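Local atomic coordinates of dally-like, isoform A (Drosophila melanogaster, PDB entry 6XTZ), a protein that is probably a cell-surface glypican proteoglycan that binds Wnt and hedgehog family proteins and shields the Wnt palmitoleate so that signalling can reach distant cells. Residues A[60-63]-A[64-68]; A[303-306]-A[307-311]; A[468-471]-A[472-475]. The protein carries 5 engineered substitutions. All coordinates share one frame; numbering follows the deposited sequence.

Contact 1 (A[60-63]-A[64-68])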
ATOM      1  N   GLN A  60      15.788  -5.617  28.103  1.00 48.99           N
ATOM      2  CA  GLN A  60      15.151  -4.306  28.062  1.00 50.40           C
ATOM      3  C   GLN A  60      15.285  -3.667  26.685  1.00 50.36           C
ATOM      4  O   GLN A  60      14.325  -3.080  26.172  1.00 54.87           O
ATOM      5  CB  GLN A  60      15.749  -3.398  29.135  1.00 52.71           C
ATOM      6  CG  GLN A  60      15.268  -1.959  29.073  1.00 59.58           C
ATOM      7  CD  GLN A  60      15.929  -1.078  30.115  1.00 71.30           C
ATOM      8  OE1 GLN A  60      16.353  -1.552  31.171  1.00 72.51           O
ATOM      9  NE2 GLN A  60      16.027   0.213  29.819  1.00 74.91           N
ATOM     10  N   SER A  61      16.466  -3.771  26.069  1.00 48.40           N
ATOM     11  CA  SER A  61      16.671  -3.175  24.751  1.00 48.16           C
ATOM     12  C   SER A  61      15.842  -3.878  23.685  1.00 44.40           C
ATOM     13  O   SER A  61      15.294  -3.226  22.788  1.00 46.45           O
ATOM     14  CB  SER A  61      18.151  -3.215  24.375  1.00 52.80           C
ATOM     15  OG  SER A  61      18.839  -2.100  24.908  1.00 61.91           O
ATOM     16  N   ARG A  62      15.748  -5.207  23.757  1.00 43.17           N
ATOM     17  CA  ARG A  62      14.966  -5.940  22.770  1.00 45.84           C
ATOM     18  C   ARG A  62      13.481  -5.619  22.896  1.00 49.17           C
ATOM     19  O   ARG A  62      12.776  -5.517  21.884  1.00 51.24           O
ATOM     20  CB  ARG A  62      15.213  -7.442  22.913  1.00 45.52           C
ATOM     21  CG  ARG A  62      14.450  -8.284  21.907  1.00 54.73           C
ATOM     22  CD  ARG A  62      14.842  -9.750  21.977  1.00 60.73           C
ATOM     23  NE  ARG A  62      14.062 -10.554  21.038  1.00 65.78           N
ATOM     24  CZ  ARG A  62      14.241 -11.854  20.838  1.00 73.94           C
ATOM     25  NH1 ARG A  62      15.178 -12.509  21.509  1.00 80.29           N
ATOM     26  NH2 ARG A  62      13.481 -12.503  19.966  1.00 73.33           N
ATOM     27  N   GLN A  63      12.992  -5.436  24.125  1.00 44.59           N
ATOM     28  CA  GLN A  63      11.583  -5.105  24.312  1.00 49.29           C
ATOM     29  C   GLN A  63      11.281  -3.667  23.910  1.00 45.48           C
ATOM     30  O   GLN A  63      10.178  -3.380  23.433  1.00 44.47           O
ATOM     31  CB  GLN A  63      11.168  -5.349  25.762  1.00 48.24           C
ATOM     32  CG  GLN A  63      11.127  -6.817  26.149  1.00 55.89           C
ATOM     33  CD  GLN A  63      10.745  -7.029  27.601  1.00 64.43           C
ATOM     34  OE1 GLN A  63      10.384  -6.085  28.306  1.00 64.80           O
ATOM     35  NE2 GLN A  63      10.822  -8.274  28.056  1.00 68.07           N
ATOM     36  N   GLN A  64      12.237  -2.752  24.094  1.00 42.99           N
ATOM     37  CA  GLN A  64      12.011  -1.368  23.688  1.00 44.24           C
ATOM     38  C   GLN A  64      11.968  -1.237  22.171  1.00 47.73           C
ATOM     39  O   GLN A  64      11.141  -0.493  21.632  1.00 50.31           O
ATOM     40  CB  GLN A  64      13.089  -0.458  24.276  1.00 49.07           C
ATOM     41  CG  GLN A  64      12.942  -0.204  25.770  1.00 66.20           C
ATOM     42  CD  GLN A  64      14.025   0.707  26.318  1.00 73.30           C
ATOM     43  OE1 GLN A  64      14.951   1.092  25.603  1.00 76.39           O
ATOM     44  NE2 GLN A  64      13.914   1.057  27.594  1.00 74.68           N
ATOM     45  N   LEU A  65      12.850  -1.948  21.465  1.00 45.17           N
ATOM     46  CA  LEU A  65      12.835  -1.892  20.007  1.00 40.13           C
ATOM     47  C   LEU A  65      11.591  -2.569  19.446  1.00 39.65           C
ATOM     48  O   LEU A  65      10.949  -2.041  18.532  1.00 39.75           O
ATOM     49  CB  LEU A  65      14.102  -2.528  19.435  1.00 39.09           C
ATOM     50  CG  LEU A  65      14.188  -2.584  17.905  1.00 42.75           C
ATOM     51  CD1 LEU A  65      13.949  -1.210  17.297  1.00 33.29           C
ATOM     52  CD2 LEU A  65      15.529  -3.143  17.450  1.00 45.08           C
ATOM     53  N   GLU A  66      11.234  -3.737  19.985  1.00 38.83           N
ATOM     54  CA  GLU A  66      10.040  -4.427  19.510  1.00 45.22           C
ATOM     55  C   GLU A  66       8.777  -3.640  19.841  1.00 46.58           C
ATOM     56  O   GLU A  66       7.819  -3.637  19.059  1.00 44.23           O
ATOM     57  CB  GLU A  66       9.973  -5.835  20.101  1.00 44.09           C
ATOM     58  CG  GLU A  66      10.878  -6.829  19.391  1.00 59.94           C
ATOM     59  CD  GLU A  66      10.830  -8.217  20.001  1.00 74.29           C
ATOM     60  OE1 GLU A  66      10.548  -8.331  21.215  1.00 75.72           O
ATOM     61  OE2 GLU A  66      11.076  -9.196  19.263  1.00 76.44           O
ATOM     62  N   GLY A  67       8.758  -2.962  20.989  1.00 43.91           N
ATOM     63  CA  GLY A  67       7.610  -2.137  21.325  1.00 40.05           C
ATOM     64  C   GLY A  67       7.475  -0.925  20.421  1.00 46.05           C
ATOM     65  O   GLY A  67       6.371  -0.582  19.987  1.00 37.56           O
ATOM     66  N   HIS A  68       8.597  -0.262  20.120  1.00 42.45           N
ATOM     67  CA  HIS A  68       8.548   0.937  19.290  1.00 44.29           C
ATOM     68  C   HIS A  68       8.123   0.610  17.863  1.00 42.77           C
ATOM     69  O   HIS A  68       7.316   1.333  17.270  1.00 42.97           O
ATOM     70  CB  HIS A  68       9.908   1.636  19.299  1.00 49.50           C
ATOM     71  CG  HIS A  68       9.939   2.912  18.514  1.00 61.51           C
ATOM     72  ND1 HIS A  68       9.738   4.148  19.091  1.00 65.65           N
ATOM     73  CD2 HIS A  68      10.151   3.143  17.197  1.00 63.13           C
ATOM     74  CE1 HIS A  68       9.825   5.084  18.165  1.00 63.83           C
ATOM     75  NE2 HIS A  68      10.074   4.501  17.006  1.00 63.75           N
TER
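Gln60 and Gln64, and next to them Arg62 and Glu66, form one-turn (i to i+4) side-chain pairs on the long helix 51-110, within the disulfide-rich end of the glypican core. The backbone supplies the regular helical bonds, among them Gln64 N to Gln60 O (3.0 Å) and Gly67 N to Gln63 O (2.9 Å). The two glutamines run side by side in the same direction, their amide planes 60° apart, with Gln60 CG 3.6 Å from Gln64 NE2. With CG of Gln64 beside its own backbone N (chi1 -74°), that methylene lies 3.2 Å from Gln60 O, and the extended chain carries OE1 to a hydrogen bond with Gln234 NE2. Arg62 is stretched from CG to NE and meets Glu66 obliquely. Glu66 OE2 approaches the guanidinium edge-on, almost in its plane, 3.7 Å from Arg62 NE, a long salt bridge. The same OE2 also takes a weak hydrogen bond from Leu222 N. On the buried side, Leu65 turns into the neighbouring helices, touching Leu230, Ile255 and Val467. At this separation the Arg62-Glu66 attraction is probably modest, a partial neutralisation of charge at the surface, whereas the firmer polar link of this turn is the Gln64 amide, which joins the helix to the C-terminal end of helix 224-234.

Contact 2 (A[303-306]-A[307-311])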
ATOM      1  N   ALA A 303     -24.123   9.858 -30.749  1.00 64.83           N
ATOM      2  CA  ALA A 303     -24.530   8.517 -31.154  1.00 62.98           C
ATOM      3  C   ALA A 303     -25.791   8.557 -32.007  1.00 65.22           C
ATOM      4  O   ALA A 303     -25.899   7.827 -32.999  1.00 66.19           O
ATOM      5  CB  ALA A 303     -24.741   7.638 -29.921  1.00 56.34           C
ATOM      6  N   ILE A 304     -26.753   9.407 -31.640  1.00 65.32           N
ATOM      7  CA  ILE A 304     -27.974   9.534 -32.430  1.00 65.41           C
ATOM      8  C   ILE A 304     -27.671  10.178 -33.779  1.00 64.13           C
ATOM      9  O   ILE A 304     -28.211   9.768 -34.813  1.00 61.33           O
ATOM     10  CB  ILE A 304     -29.036  10.326 -31.645  1.00 75.50           C
ATOM     11  CG1 ILE A 304     -29.410   9.587 -30.360  1.00 76.98           C
ATOM     12  CG2 ILE A 304     -30.272  10.565 -32.501  1.00 83.70           C
ATOM     13  CD1 ILE A 304     -29.964   8.199 -30.595  1.00 79.56           C
ATOM     14  N   MET A 305     -26.804  11.194 -33.788  1.00 65.97           N
ATOM     15  CA  MET A 305     -26.395  11.814 -35.044  1.00 66.90           C
ATOM     16  C   MET A 305     -25.711  10.807 -35.959  1.00 64.64           C
ATOM     17  O   MET A 305     -25.934  10.809 -37.176  1.00 62.85           O
ATOM     18  CB  MET A 305     -25.475  13.003 -34.757  1.00 75.28           C
ATOM     19  CG  MET A 305     -24.561  13.396 -35.907  1.00 85.27           C
ATOM     20  SD  MET A 305     -23.412  14.706 -35.437  1.00 95.57           S
ATOM     21  CE  MET A 305     -22.144  14.522 -36.687  1.00 96.43           C
ATOM     22  N   ASN A 306     -24.878   9.930 -35.392  1.00 63.60           N
ATOM     23  CA  ASN A 306     -24.229   8.902 -36.200  1.00 61.61           C
ATOM     24  C   ASN A 306     -25.219   7.843 -36.666  1.00 58.02           C
ATOM     25  O   ASN A 306     -25.038   7.256 -37.738  1.00 58.86           O
ATOM     26  CB  ASN A 306     -23.090   8.250 -35.415  1.00 61.64           C
ATOM     27  CG  ASN A 306     -21.968   9.218 -35.097  1.00 67.89           C
ATOM     28  OD1 ASN A 306     -21.744  10.188 -35.820  1.00 71.44           O
ATOM     29  ND2 ASN A 306     -21.253   8.955 -34.008  1.00 70.17           N
ATOM     30  N   PHE A 307     -26.263   7.580 -35.878  1.00 58.58           N
ATOM     31  CA  PHE A 307     -27.256   6.589 -36.266  1.00 64.71           C
ATOM     32  C   PHE A 307     -28.219   7.109 -37.323  1.00 66.50           C
ATOM     33  O   PHE A 307     -28.793   6.307 -38.065  1.00 66.29           O
ATOM     34  CB  PHE A 307     -28.041   6.117 -35.040  1.00 71.82           C
ATOM     35  CG  PHE A 307     -28.920   4.927 -35.306  1.00 78.60           C
ATOM     36  CD1 PHE A 307     -28.387   3.649 -35.331  1.00 80.87           C
ATOM     37  CD2 PHE A 307     -30.277   5.086 -35.530  1.00 80.00           C
ATOM     38  CE1 PHE A 307     -29.190   2.552 -35.577  1.00 79.98           C
ATOM     39  CE2 PHE A 307     -31.086   3.992 -35.776  1.00 79.82           C
ATOM     40  CZ  PHE A 307     -30.542   2.724 -35.800  1.00 77.67           C
ATOM     41  N   GLN A 308     -28.413   8.426 -37.408  1.00 72.03           N
ATOM     42  CA  GLN A 308     -29.254   8.984 -38.460  1.00 76.03           C
ATOM     43  C   GLN A 308     -28.512   9.083 -39.786  1.00 86.36           C
ATOM     44  O   GLN A 308     -29.139   9.028 -40.849  1.00 94.55           O
ATOM     45  CB  GLN A 308     -29.778  10.359 -38.043  1.00 72.14           C
ATOM     46  CG  GLN A 308     -30.737  10.322 -36.864  1.00 70.83           C
ATOM     47  CD  GLN A 308     -31.143  11.706 -36.399  1.00 75.65           C
ATOM     48  OE1 GLN A 308     -30.537  12.706 -36.785  1.00 82.08           O
ATOM     49  NE2 GLN A 308     -32.173  11.772 -35.564  1.00 74.41           N
ATOM     50  N   ASP A 309     -27.186   9.228 -39.744  1.00 87.88           N
ATOM     51  CA  ASP A 309     -26.399   9.264 -40.971  1.00 88.12           C
ATOM     52  C   ASP A 309     -26.113   7.867 -41.506  1.00 84.07           C
ATOM     53  O   ASP A 309     -25.996   7.686 -42.723  1.00 85.00           O
ATOM     54  CB  ASP A 309     -25.084  10.008 -40.732  1.00 92.20           C
ATOM     55  CG  ASP A 309     -25.296  11.448 -40.310  1.00 98.93           C
ATOM     56  OD1 ASP A 309     -26.463  11.892 -40.270  1.00103.08           O
ATOM     57  OD2 ASP A 309     -24.296  12.136 -40.018  1.00100.42           O
ATOM     58  N   SER A 310     -26.004   6.876 -40.623  1.00 96.89           N
ATOM     59  CA  SER A 310     -25.675   5.513 -41.015  1.00 91.63           C
ATOM     60  C   SER A 310     -26.841   4.546 -40.871  1.00 86.13           C
ATOM     61  O   SER A 310     -26.673   3.355 -41.149  1.00 80.07           O
ATOM     62  CB  SER A 310     -24.482   5.004 -40.196  1.00 93.57           C
ATOM     63  OG  SER A 310     -24.178   3.659 -40.517  1.00 96.51           O
ATOM     64  N   GLY A 311     -28.015   5.023 -40.455  1.00 92.56           N
ATOM     65  CA  GLY A 311     -29.135   4.118 -40.240  1.00 99.63           C
ATOM     66  C   GLY A 311     -29.615   3.462 -41.521  1.00108.09           C
ATOM     67  O   GLY A 311     -29.839   2.249 -41.565  1.00107.14           O
TER
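Ile304 and Gln308 cross at a slant on one flank of helix 296-322, the methyl CG2 of Ile304 lying 3.8 Å from NE2 of the Gln308 amide. Gln308 holds CG beside its backbone N (chi1 -66°), which brings that methylene to 3.3 Å from Ile304 O before the extended chain passes across the isoleucine. Asp309 bends back in a similar way over the preceding turn: its CG is 3.3 Å from Met305 O, the same oxygen that accepts the hydrogen bond from Asp309 N at 3.3 Å. Phe307 takes the other course. Its CB rests 3.4 Å from Ala303 O, but the ring swings off the turn to pack on Met154 and Leu158 of helix 139-158 and on Pro181. Asn306 turns to the adjoining loop, giving ND2 to Phe182 O, while Asn306 O accepts a hydrogen bond from Ser310 N at 3.1 Å. Ala303, against Phe182, has its side chain about 9 Å from the bound O-palmitoleoyl serine. The carboxylate of Asp309 and the carbonyl of Met305 are both acceptors and cannot bond to each other, so the closeness is probably mildly unfavourable electrostatically and tolerated at an exposed surface, where solvent is likely to screen it.

Contact 3 (A[468-471]-A[472-475])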
ATOM      1  N   CYS A 468      16.120   5.737  16.952  1.00 49.26           N
ATOM      2  CA  CYS A 468      17.261   6.423  17.549  1.00 57.29           C
ATOM      3  C   CYS A 468      16.950   7.854  17.977  1.00 70.20           C
ATOM      4  O   CYS A 468      17.882   8.595  18.311  1.00 79.33           O
ATOM      5  CB  CYS A 468      18.444   6.421  16.576  1.00 50.87           C
ATOM      6  SG  CYS A 468      19.048   4.771  16.140  1.00 52.31           S
ATOM      7  N   SER A 469      15.679   8.258  17.991  1.00 70.92           N
ATOM      8  CA  SER A 469      15.300   9.612  18.368  1.00 76.35           C
ATOM      9  C   SER A 469      14.347   9.675  19.554  1.00 86.48           C
ATOM     10  O   SER A 469      13.906  10.773  19.912  1.00 89.09           O
ATOM     11  CB  SER A 469      14.665  10.340  17.174  1.00 74.85           C
ATOM     12  OG  SER A 469      15.604  10.532  16.131  1.00 77.24           O
ATOM     13  N   ASN A 470      14.017   8.543  20.174  1.00 83.69           N
ATOM     14  CA  ASN A 470      13.082   8.529  21.288  1.00 93.75           C
ATOM     15  C   ASN A 470      13.816   8.788  22.604  1.00104.33           C
ATOM     16  O   ASN A 470      15.034   8.971  22.644  1.00102.64           O
ATOM     17  CB  ASN A 470      12.314   7.206  21.330  1.00 92.23           C
ATOM     18  CG  ASN A 470      13.228   5.991  21.365  1.00 94.76           C
ATOM     19  OD1 ASN A 470      14.424   6.097  21.640  1.00 98.53           O
ATOM     20  ND2 ASN A 470      12.660   4.822  21.091  1.00 92.39           N
ATOM     21  N   GLU A 471      13.056   8.804  23.703  1.00117.13           N
ATOM     22  CA  GLU A 471      13.657   9.023  25.015  1.00125.74           C
ATOM     23  C   GLU A 471      14.460   7.817  25.476  1.00130.47           C
ATOM     24  O   GLU A 471      15.389   7.962  26.280  1.00134.65           O
ATOM     25  CB  GLU A 471      12.574   9.344  26.042  1.00130.74           C
ATOM     26  CG  GLU A 471      11.636  10.461  25.636  1.00135.13           C
ATOM     27  CD  GLU A 471      10.488  10.632  26.610  1.00137.67           C
ATOM     28  OE1 GLU A 471      10.469   9.923  27.640  1.00137.83           O
ATOM     29  OE2 GLU A 471       9.602  11.472  26.346  1.00137.96           O
ATOM     30  N   ASP A 472      14.113   6.623  24.991  1.00128.71           N
ATOM     31  CA  ASP A 472      14.774   5.410  25.461  1.00125.76           C
ATOM     32  C   ASP A 472      16.242   5.381  25.058  1.00114.59           C
ATOM     33  O   ASP A 472      17.098   4.951  25.841  1.00111.55           O
ATOM     34  CB  ASP A 472      14.046   4.179  24.923  1.00132.61           C
ATOM     35  CG  ASP A 472      12.562   4.222  25.193  1.00136.96           C
ATOM     36  OD1 ASP A 472      12.168   4.750  26.255  1.00138.27           O
ATOM     37  OD2 ASP A 472      11.787   3.735  24.346  1.00137.97           O
ATOM     38  N   ILE A 473      16.559   5.836  23.848  1.00105.08           N
ATOM     39  CA  ILE A 473      17.933   5.790  23.373  1.00 91.19           C
ATOM     40  C   ILE A 473      18.496   7.199  23.365  1.00 88.68           C
ATOM     41  O   ILE A 473      19.511   7.479  24.014  1.00 93.75           O
ATOM     42  CB  ILE A 473      18.008   5.144  21.980  1.00 77.00           C
ATOM     43  CG1 ILE A 473      17.462   3.723  22.028  1.00 73.74           C
ATOM     44  CG2 ILE A 473      19.431   5.161  21.461  1.00 72.75           C
ATOM     45  CD1 ILE A 473      17.556   2.992  20.714  1.00 73.41           C
ATOM     46  N   ALA A 474      17.837   8.085  22.617  1.00 83.55           N
ATOM     47  CA  ALA A 474      18.191   9.504  22.546  1.00 82.05           C
ATOM     48  C   ALA A 474      19.657   9.690  22.160  1.00 84.09           C
ATOM     49  O   ALA A 474      20.428  10.375  22.838  1.00 90.51           O
ATOM     50  CB  ALA A 474      17.869  10.212  23.864  1.00 80.08           C
ATOM     51  N   SER A 475      20.040   9.056  21.054  1.00 80.95           N
ATOM     52  CA  SER A 475      21.426   9.082  20.605  1.00 79.88           C
ATOM     53  C   SER A 475      21.876  10.509  20.308  1.00 83.13           C
ATOM     54  O   SER A 475      21.091  11.360  19.884  1.00 83.91           O
ATOM     55  CB  SER A 475      21.592   8.211  19.360  1.00 77.58           C
ATOM     56  OG  SER A 475      20.755   8.657  18.308  1.00 78.69           O
TER
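Cys468 and Ser475 close the well-packed end of this turn, and Asn470 braces its middle. Ser475 OG donates a hydrogen bond to Cys468 O at 2.9 Å, lying in the carbonyl plane on a lone pair, and stands 3.7 Å from Cys468 CB. Its hydroxyl reaches back because OG sits between the backbone N and the carbonyl carbon (chi1 59°). Deeper still, Cys468 SG is joined to Cys251 SG by a disulfide, and Ile473 packs on the same Cys251, so this end of the loop is pinned to helix 248-258. Asn470 turns its amide inward over the loop and offers OD1 to Ile473 N at 3.1 Å, the donor tilted 34° from the plane of the amide carbonyl; OD1 also lies 3.7 Å from Ile473 CB. Ala474 CB is held 3.3 Å from Asn470 O.

The segment is the first turn after helix 459-467, in the cysteine-rich lobe that glypicans build from helices and disulfides, and the chain doubles back here without forming a regular helix or strand. An alanine in place of Asn470 would lack the amide and would probably leave Ile473 N without this acceptor, making the bend easier to deform. The outer side is looser. Asp472 crosses Asn470 at about a right angle, with OD2 3.5 Å from Asn470 ND2 and the two planes 57° apart, though Asp472 and Asn470 also touch Gln64 and His68 of helix 51-110. Glu471 is an exposed, extended chain, its OE1 5.6 Å from Asp472 OD1, two like charges at an exposed edge whose mutual repulsion solvent probably dampens.

From the N terminus, contact 1 comes first, inside helix 51-110; contact 2 follows inside helix 296-322, and contact 3 lies in the loop between helices 459-467 and 513-538. The three are in series: none nests in or crosses another. Contacts 1 and 2 each span a single helical run and close no loop, whereas contact 3 folds a short loop back on itself. Contacts 1 and 3, distant in sequence, have centres about 12 Å apart and touch through Gln64 with Asp472 and His68 with Asn470, tying the late loop to the early helix. Contact 2 belongs to the opposite end of the elongated chain, its centre about 72 Å from that of contact 1.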